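Local coordinates for tubulin-like protein CetZ2 (Haloferax volcanii, PDB 4B45) that binds GTP, probably hydrolyses it, and takes part in the control of archaeal cell shape as a tubulin-like cytoskeletal protein, at residues G27-V31 with L192-E198; V243-T247 with G281-A285; A263-V269 with S312-G318. One frame throughout, in Å; residues are numbered along the deposited sequence.

Contact 1 (G27-V31 with L192-E198); sequences GFGAV and LLLAAGE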
loop_
_atom_site.group_PDB
_atom_site.type_symbol
_atom_site.label_atom_id
_atom_site.label_comp_id
_atom_site.label_asym_id
_atom_site.label_seq_id
_atom_site.Cartn_x
_atom_site.Cartn_y
_atom_site.Cartn_z
ATOM N N GLY A 27 -1.364 -9.259 16.146
ATOM C CA GLY A 27 -0.365 -9.028 17.173
ATOM C C GLY A 27 1.039 -8.750 16.651
ATOM O O GLY A 27 1.996 -8.804 17.410
ATOM N N PHE A 28 1.181 -8.440 15.367
ATOM C CA PHE A 28 2.516 -8.157 14.823
ATOM C C PHE A 28 3.161 -6.890 15.413
ATOM O O PHE A 28 4.377 -6.837 15.602
ATOM C CB PHE A 28 2.472 -8.056 13.296
ATOM C CG PHE A 28 2.257 -9.371 12.607
ATOM C CD1 PHE A 28 2.951 -10.499 13.007
ATOM C CD2 PHE A 28 1.367 -9.475 11.550
ATOM C CE1 PHE A 28 2.753 -11.706 12.371
ATOM C CE2 PHE A 28 1.167 -10.681 10.909
ATOM C CZ PHE A 28 1.861 -11.797 11.320
ATOM N N GLY A 29 2.353 -5.867 15.680
ATOM C CA GLY A 29 2.852 -4.647 16.313
ATOM C C GLY A 29 3.703 -3.746 15.427
ATOM O O GLY A 29 4.483 -2.943 15.915
ATOM N N ALA A 30 3.540 -3.863 14.118
ATOM C CA ALA A 30 4.368 -3.130 13.171
ATOM C C ALA A 30 3.867 -1.709 13.033
ATOM O O ALA A 30 4.629 -0.801 12.724
ATOM C CB ALA A 30 4.356 -3.831 11.797
ATOM N N VAL A 31 2.569 -1.529 13.246
ATOM C CA VAL A 31 1.951 -0.214 13.154
ATOM C C VAL A 31 2.041 0.432 14.520
ATOM O O VAL A 31 1.398 -0.022 15.465
ATOM C CB VAL A 31 0.486 -0.330 12.713
ATOM C CG1 VAL A 31 -0.200 1.010 12.789
ATOM C CG2 VAL A 31 0.407 -0.900 11.300
ATOM N N LEU A 192 1.642 -7.965 6.187
ATOM C CA LEU A 192 2.595 -9.064 6.176
ATOM C C LEU A 192 3.962 -8.536 5.787
ATOM O O LEU A 192 4.976 -8.969 6.323
ATOM C CB LEU A 192 2.164 -10.163 5.188
ATOM C CG LEU A 192 1.003 -11.044 5.637
ATOM C CD1 LEU A 192 0.598 -12.019 4.529
ATOM C CD2 LEU A 192 1.315 -11.781 6.932
ATOM N N LEU A 193 3.987 -7.601 4.842
ATOM C CA LEU A 193 5.245 -6.988 4.437
ATOM C C LEU A 193 5.890 -6.262 5.614
ATOM O O LEU A 193 7.097 -6.370 5.843
ATOM C CB LEU A 193 5.010 -6.019 3.290
ATOM C CG LEU A 193 6.227 -5.204 2.866
ATOM C CD1 LEU A 193 7.146 -6.083 2.067
ATOM C CD2 LEU A 193 5.818 -3.968 2.066
ATOM N N LEU A 194 5.073 -5.530 6.367
ATOM C CA LEU A 194 5.541 -4.826 7.544
ATOM C C LEU A 194 5.934 -5.788 8.650
ATOM O O LEU A 194 6.890 -5.538 9.388
ATOM C CB LEU A 194 4.455 -3.864 8.053
ATOM C CG LEU A 194 4.000 -2.752 7.101
ATOM C CD1 LEU A 194 2.807 -1.990 7.690
ATOM C CD2 LEU A 194 5.146 -1.796 6.790
ATOM N N ALA A 195 5.204 -6.894 8.771
ATOM C CA ALA A 195 5.452 -7.841 9.856
ATOM C C ALA A 195 6.725 -8.679 9.674
ATOM O O ALA A 195 7.355 -9.087 10.661
ATOM C CB ALA A 195 4.258 -8.758 10.034
ATOM N N ALA A 196 7.093 -8.935 8.423
ATOM C CA ALA A 196 8.246 -9.792 8.111
ATOM C C ALA A 196 9.519 -9.306 8.801
ATOM O O ALA A 196 10.356 -10.106 9.221
ATOM C CB ALA A 196 8.460 -9.863 6.616
ATOM N N GLY A 197 9.656 -7.989 8.924
ATOM C CA GLY A 197 10.824 -7.404 9.560
ATOM C C GLY A 197 10.795 -7.478 11.073
ATOM O O GLY A 197 11.785 -7.175 11.728
ATOM N N GLU A 198 9.668 -7.893 11.636
ATOM C CA GLU A 198 9.529 -7.895 13.089
ATOM C C GLU A 198 9.661 -9.292 13.699
ATOM O O GLU A 198 9.570 -9.452 14.913
ATOM C CB GLU A 198 8.216 -7.228 13.506
ATOM C CG GLU A 198 8.015 -5.860 12.883
ATOM C CD GLU A 198 9.195 -4.934 13.134
ATOM O OE1 GLU A 198 9.507 -4.677 14.318
ATOM O OE2 GLU A 198 9.816 -4.470 12.148
#

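Contact 2 (V243-T247 with G281-A285); sequences VMSTT and GVERA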
loop_
_atom_site.group_PDB
_atom_site.type_symbol
_atom_site.label_atom_id
_atom_site.label_comp_id
_atom_site.label_asym_id
_atom_site.label_seq_id
_atom_site.Cartn_x
_atom_site.Cartn_y
_atom_site.Cartn_z
ATOM N N VAL A 243 5.938 -23.073 -4.567
ATOM C CA VAL A 243 6.746 -21.858 -4.432
ATOM C C VAL A 243 6.936 -21.148 -5.770
ATOM O O VAL A 243 6.837 -19.908 -5.844
ATOM C CB VAL A 243 8.141 -22.153 -3.784
ATOM C CG1 VAL A 243 9.014 -20.888 -3.730
ATOM C CG2 VAL A 243 7.966 -22.703 -2.387
ATOM N N MET A 244 7.210 -21.924 -6.822
ATOM C CA MET A 244 7.347 -21.378 -8.175
ATOM C C MET A 244 6.066 -20.688 -8.628
ATOM O O MET A 244 6.088 -19.598 -9.206
ATOM C CB MET A 244 7.647 -22.478 -9.200
ATOM C CG MET A 244 8.971 -23.201 -9.024
ATOM S SD MET A 244 10.326 -22.033 -8.840
ATOM C CE MET A 244 10.561 -21.417 -10.509
ATOM N N SER A 245 4.942 -21.342 -8.396
ATOM C CA SER A 245 3.713 -20.878 -8.997
ATOM C C SER A 245 3.128 -19.711 -8.200
ATOM O O SER A 245 2.680 -18.738 -8.804
ATOM C CB SER A 245 2.711 -22.019 -9.147
ATOM O OG SER A 245 1.891 -22.111 -8.003
ATOM N N THR A 246 3.135 -19.790 -6.867
ATOM C CA THR A 246 2.728 -18.616 -6.074
ATOM C C THR A 246 3.562 -17.384 -6.424
ATOM O O THR A 246 3.036 -16.270 -6.511
ATOM C CB THR A 246 2.777 -18.841 -4.535
ATOM O OG1 THR A 246 4.133 -19.074 -4.102
ATOM C CG2 THR A 246 1.872 -20.003 -4.135
ATOM N N THR A 247 4.861 -17.586 -6.627
ATOM C CA THR A 247 5.756 -16.477 -6.963
ATOM C C THR A 247 5.399 -15.904 -8.325
ATOM O O THR A 247 5.287 -14.686 -8.461
ATOM C CB THR A 247 7.240 -16.890 -6.924
ATOM O OG1 THR A 247 7.535 -17.473 -5.656
ATOM C CG2 THR A 247 8.144 -15.693 -7.120
ATOM N N GLY A 281 13.092 -24.664 -4.285
ATOM C CA GLY A 281 11.943 -23.853 -4.654
ATOM C C GLY A 281 12.221 -22.365 -4.528
ATOM O O GLY A 281 11.977 -21.583 -5.461
ATOM N N VAL A 282 12.742 -21.971 -3.368
ATOM C CA VAL A 282 13.035 -20.564 -3.089
ATOM C C VAL A 282 14.103 -20.006 -4.031
ATOM O O VAL A 282 13.942 -18.917 -4.592
ATOM C CB VAL A 282 13.504 -20.376 -1.636
ATOM C CG1 VAL A 282 14.003 -18.950 -1.403
ATOM C CG2 VAL A 282 12.373 -20.695 -0.683
ATOM N N GLU A 283 15.179 -20.765 -4.216
ATOM C CA GLU A 283 16.287 -20.345 -5.061
ATOM C C GLU A 283 15.807 -20.122 -6.483
ATOM O O GLU A 283 16.020 -19.055 -7.061
ATOM C CB GLU A 283 17.433 -21.373 -5.025
ATOM C CG GLU A 283 18.163 -21.423 -3.685
ATOM C CD GLU A 283 19.321 -22.433 -3.654
ATOM O OE1 GLU A 283 19.270 -23.443 -4.393
ATOM O OE2 GLU A 283 20.282 -22.216 -2.882
ATOM N N ARG A 284 15.144 -21.128 -7.043
ATOM C CA ARG A 284 14.575 -21.010 -8.384
ATOM C C ARG A 284 13.514 -19.919 -8.496
ATOM O O ARG A 284 13.441 -19.234 -9.525
ATOM C CB ARG A 284 14.014 -22.356 -8.849
ATOM C CG ARG A 284 15.116 -23.405 -9.025
ATOM C CD ARG A 284 16.065 -23.016 -10.157
ATOM N NE ARG A 284 17.347 -23.707 -10.049
ATOM C CZ ARG A 284 17.570 -24.943 -10.486
ATOM N NH1 ARG A 284 16.594 -25.637 -11.051
ATOM N NH2 ARG A 284 18.769 -25.490 -10.347
ATOM N N ALA A 285 12.703 -19.723 -7.455
ATOM C CA ALA A 285 11.661 -18.673 -7.530
ATOM C C ALA A 285 12.256 -17.266 -7.607
ATOM O O ALA A 285 11.801 -16.429 -8.385
ATOM C CB ALA A 285 10.676 -18.770 -6.372
#

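Contact 3 (A263-V269 with S312-G318); sequences ADAALVV and SLVLLGG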
loop_
_atom_site.group_PDB
_atom_site.type_symbol
_atom_site.label_atom_id
_atom_site.label_comp_id
_atom_site.label_asym_id
_atom_site.label_seq_id
_atom_site.Cartn_x
_atom_site.Cartn_y
_atom_site.Cartn_z
ATOM N N ALA A 263 10.366 -3.847 -13.327
ATOM C CA ALA A 263 10.730 -3.065 -12.152
ATOM C C ALA A 263 12.234 -2.959 -11.929
ATOM O O ALA A 263 13.012 -3.819 -12.344
ATOM C CB ALA A 263 10.050 -3.627 -10.920
ATOM N N ASP A 264 12.633 -1.888 -11.261
ATOM C CA ASP A 264 14.033 -1.631 -10.996
ATOM C C ASP A 264 14.537 -2.496 -9.839
ATOM O O ASP A 264 15.698 -2.888 -9.806
ATOM C CB ASP A 264 14.242 -0.136 -10.697
ATOM C CG ASP A 264 15.681 0.192 -10.332
ATOM O OD1 ASP A 264 16.543 0.202 -11.240
ATOM O OD2 ASP A 264 15.953 0.439 -9.137
ATOM N N ALA A 265 13.663 -2.789 -8.885
ATOM C CA ALA A 265 14.061 -3.571 -7.723
ATOM C C ALA A 265 12.917 -4.470 -7.297
ATOM O O ALA A 265 11.758 -4.215 -7.622
ATOM C CB ALA A 265 14.468 -2.651 -6.567
ATOM N N ALA A 266 13.243 -5.531 -6.573
ATOM C CA ALA A 266 12.220 -6.445 -6.117
ATOM C C ALA A 266 12.639 -7.077 -4.812
ATOM O O ALA A 266 13.829 -7.225 -4.537
ATOM C CB ALA A 266 11.973 -7.521 -7.159
ATOM N N LEU A 267 11.647 -7.449 -4.015
ATOM C CA LEU A 267 11.884 -8.204 -2.798
ATOM C C LEU A 267 10.944 -9.403 -2.764
ATOM O O LEU A 267 9.717 -9.261 -2.771
ATOM C CB LEU A 267 11.681 -7.327 -1.565
ATOM C CG LEU A 267 11.693 -8.111 -0.262
ATOM C CD1 LEU A 267 13.094 -8.718 -0.030
ATOM C CD2 LEU A 267 11.263 -7.242 0.906
ATOM N N VAL A 268 11.530 -10.593 -2.733
ATOM C CA VAL A 268 10.744 -11.809 -2.737
ATOM C C VAL A 268 10.730 -12.440 -1.361
ATOM O O VAL A 268 11.762 -12.866 -0.842
ATOM C CB VAL A 268 11.315 -12.821 -3.725
ATOM C CG1 VAL A 268 10.409 -14.034 -3.811
ATOM C CG2 VAL A 268 11.506 -12.155 -5.077
ATOM N N VAL A 269 9.545 -12.496 -0.776
ATOM C CA VAL A 269 9.377 -13.084 0.534
ATOM C C VAL A 269 8.504 -14.310 0.340
ATOM O O VAL A 269 7.404 -14.229 -0.213
ATOM C CB VAL A 269 8.735 -12.074 1.543
ATOM C CG1 VAL A 269 8.528 -12.704 2.923
ATOM C CG2 VAL A 269 9.589 -10.821 1.674
ATOM N N SER A 312 3.942 -16.349 -1.520
ATOM C CA SER A 312 4.969 -15.437 -1.979
ATOM C C SER A 312 4.412 -14.023 -1.884
ATOM O O SER A 312 3.295 -13.729 -2.335
ATOM C CB SER A 312 5.384 -15.722 -3.420
ATOM O OG SER A 312 5.895 -17.035 -3.549
ATOM N N LEU A 313 5.197 -13.153 -1.283
ATOM C CA LEU A 313 4.835 -11.762 -1.166
ATOM C C LEU A 313 5.964 -11.051 -1.872
ATOM O O LEU A 313 7.113 -11.123 -1.431
ATOM C CB LEU A 313 4.794 -11.387 0.304
ATOM C CG LEU A 313 4.328 -10.006 0.733
ATOM C CD1 LEU A 313 2.818 -9.865 0.514
ATOM C CD2 LEU A 313 4.690 -9.803 2.199
ATOM N N VAL A 314 5.659 -10.419 -3.000
ATOM C CA VAL A 314 6.695 -9.774 -3.806
ATOM C C VAL A 314 6.490 -8.273 -3.954
ATOM O O VAL A 314 5.535 -7.839 -4.585
ATOM C CB VAL A 314 6.760 -10.376 -5.208
ATOM C CG1 VAL A 314 7.815 -9.662 -6.023
ATOM C CG2 VAL A 314 7.075 -11.878 -5.126
ATOM N N LEU A 315 7.408 -7.493 -3.385
ATOM C CA LEU A 315 7.403 -6.041 -3.515
ATOM C C LEU A 315 8.220 -5.665 -4.735
ATOM O O LEU A 315 9.350 -6.125 -4.890
ATOM C CB LEU A 315 8.012 -5.388 -2.261
ATOM C CG LEU A 315 8.154 -3.858 -2.291
ATOM C CD1 LEU A 315 6.782 -3.166 -2.409
ATOM C CD2 LEU A 315 8.947 -3.323 -1.080
ATOM N N LEU A 316 7.640 -4.856 -5.618
ATOM C CA LEU A 316 8.344 -4.392 -6.805
ATOM C C LEU A 316 8.520 -2.890 -6.733
ATOM O O LEU A 316 7.539 -2.148 -6.677
ATOM C CB LEU A 316 7.556 -4.757 -8.058
ATOM C CG LEU A 316 7.247 -6.249 -8.203
ATOM C CD1 LEU A 316 5.923 -6.464 -8.882
ATOM C CD2 LEU A 316 8.357 -6.932 -8.982
ATOM N N GLY A 317 9.765 -2.433 -6.751
ATOM C CA GLY A 317 10.031 -1.011 -6.630
ATOM C C GLY A 317 10.466 -0.447 -7.962
ATOM O O GLY A 317 11.084 -1.151 -8.761
ATOM N N GLY A 318 10.130 0.814 -8.218
ATOM C CA GLY A 318 10.488 1.451 -9.480
ATOM C C GLY A 318 9.826 0.792 -10.674
ATOM O O GLY A 318 10.489 0.433 -11.646
#

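Contact 1 (G27-V31 with L192-E198)
Phe28 lays one face of its ring over the methyl of Ala195, joining the loop after helix 9-26 to the end of helix 175-196, the long core helix that links the GTPase and C-terminal halves in the tubulin/FtsZ fold. This methyl is the first bump, and the fit is a CH-pi contact: Ala195 CB stands 3.5 Å from the Phe28 ring centroid, 19° off the normal, and is displaced toward the rim, where Phe28 CG is only 3.3 Å from it. CG of Phe28 is turned opposite the carbonyl carbon (chi1 -71°), which swings the ring out over the helix. One turn back, Leu192 CD2 abuts Phe28 CE2 at 4.1 Å, meeting the ring obliquely. With an alanine here, Ala195 and Leu192 would probably lose the ring that covers them from the loop side, leaving a gap between loop and helix. The second bump, the Ala30 methyl, fills the corner formed by Leu194 CB, 3.7 Å from Ala30 CB, and Glu198 CG. The carboxylate of Glu198 bonds the Met1 amine, and Asp23 accepts from the amides of Ala30 and Val31. At the margin, Val31 CG2 just reaches Leu194 CD1 at 4.5 Å.

Contact 2 (V243-T247 with G281-A285)
Val243-Thr247 and Gly281-Ala285 are single turns of two helices that run in roughly the same direction, their axes 9.0 Å apart at closest approach and crossing at -36°. Val243 lies against Gly281 and Met244 against Ala285, with the CA atoms of Met244 and Ala285 5.1 Å apart. Gly281 and Ala285 have the spacing of a GxxxA sequence pattern, and these two small residues leave room for Val243 CG1 and Thr247. Together the helices 240-252 and 279-293 pack in the C-terminal domain beside Ile270 of strand 263-272, which links them along the chain. At Gly281 there is no side chain, and Val243 uses the room: its CG1 branch rests 3.5 Å from Gly281 O, whereas a CB on Gly281 would crowd Val243 CB. CG1 is placed there by lying opposite the backbone N of Val243 (chi1 176°), and it also meets Ala285 CB at 3.8 Å. Met244 comes in beside this pair, its chain bent at chi2 and chi3 (-75° at the latter), so that SD sits 3.6 Å from Ala285 N, while CE continues over the Arg284 carbonyl. Arg284 CB meets SD, and the guanidinium end leads away. On the other flank Ala285 CB lies 3.5 Å from Thr247 OG1, with Thr247 CG2 near the Ala285 carbonyl. Val243 O is gripped twice: by Thr247 OG1, a hydroxyl that also hydrogen-bonds Ser312 OG, and by Thr247 N at 3.1 Å.

Contact 3 (A263-V269 with S312-G318)
Leu316 packs against Ala263 and Ala266 where segments 265-269 and 312-317 run antiparallel, 170° between their directions. Its CB lies 4.0 Å from Ala263 CB. CG, set opposite the carbonyl carbon (chi1 -56°), leads on to CD2, which ends near two methyls, 4.1 Å from Ala266 CB and slightly farther from that of Ala263. Thr293 of helix 279-293 touches Leu316 as well, and Val289 of that helix covers Ala266 and Val268. Next along this face, Val268 and Val314 run alongside each other, with CG1 of Val268 4.2 Å from CG2 of Val314. Strands 263-272 and 309-319 are neighbours in the sheet of the C-terminal domain of the tubulin/FtsZ fold. Leu267 with Leu315 and Val269 with Leu313 occupy the opposite face, where helix 210-217 packs on Leu267 and Leu315. Both are hydrogen-bonded pairs; in the first, Leu267 N and Leu315 O are 2.8 Å apart and the donor lies in the carbonyl plane. A classic beta bulge sets two residues, Asp264 and Ala265, against Gly317: Ala265 N gives Gly317 O a 3.1 Å bond, Asp264 N only a weak one. Asp264 N also bonds Gly318 O from above its carbonyl plane. Gly318 has positive phi, and a CB there would collide with Asp264 CB. At the far end Leu313 N reaches Val269 O at 2.7 Å, with an N-H...O angle of 171°.

In the fold
Contact 3 is the most thoroughly buried of the three, a sheet pairing held by main-chain hydrogen bonds; contacts 1 and 2 join their segments by packing, without hydrogen bonds between the segments. Contact 2 lies toward the periphery, its centre about 24 Å from the centre of the chain, yet is mostly buried, with Arg284 exposed at its margin. Contact 1 is only partly buried and joins the GTPase part to the C-terminal part, while contacts 2 and 3 stay within the latter. Strand 263-272 of contact 3 runs between the two helices of contact 2 in the chain, and the two contacts meet through hydroxyl groups. Contact 1 meets contact 3 through packing, with Leu313 CD2 3.5 Å from Leu193 N.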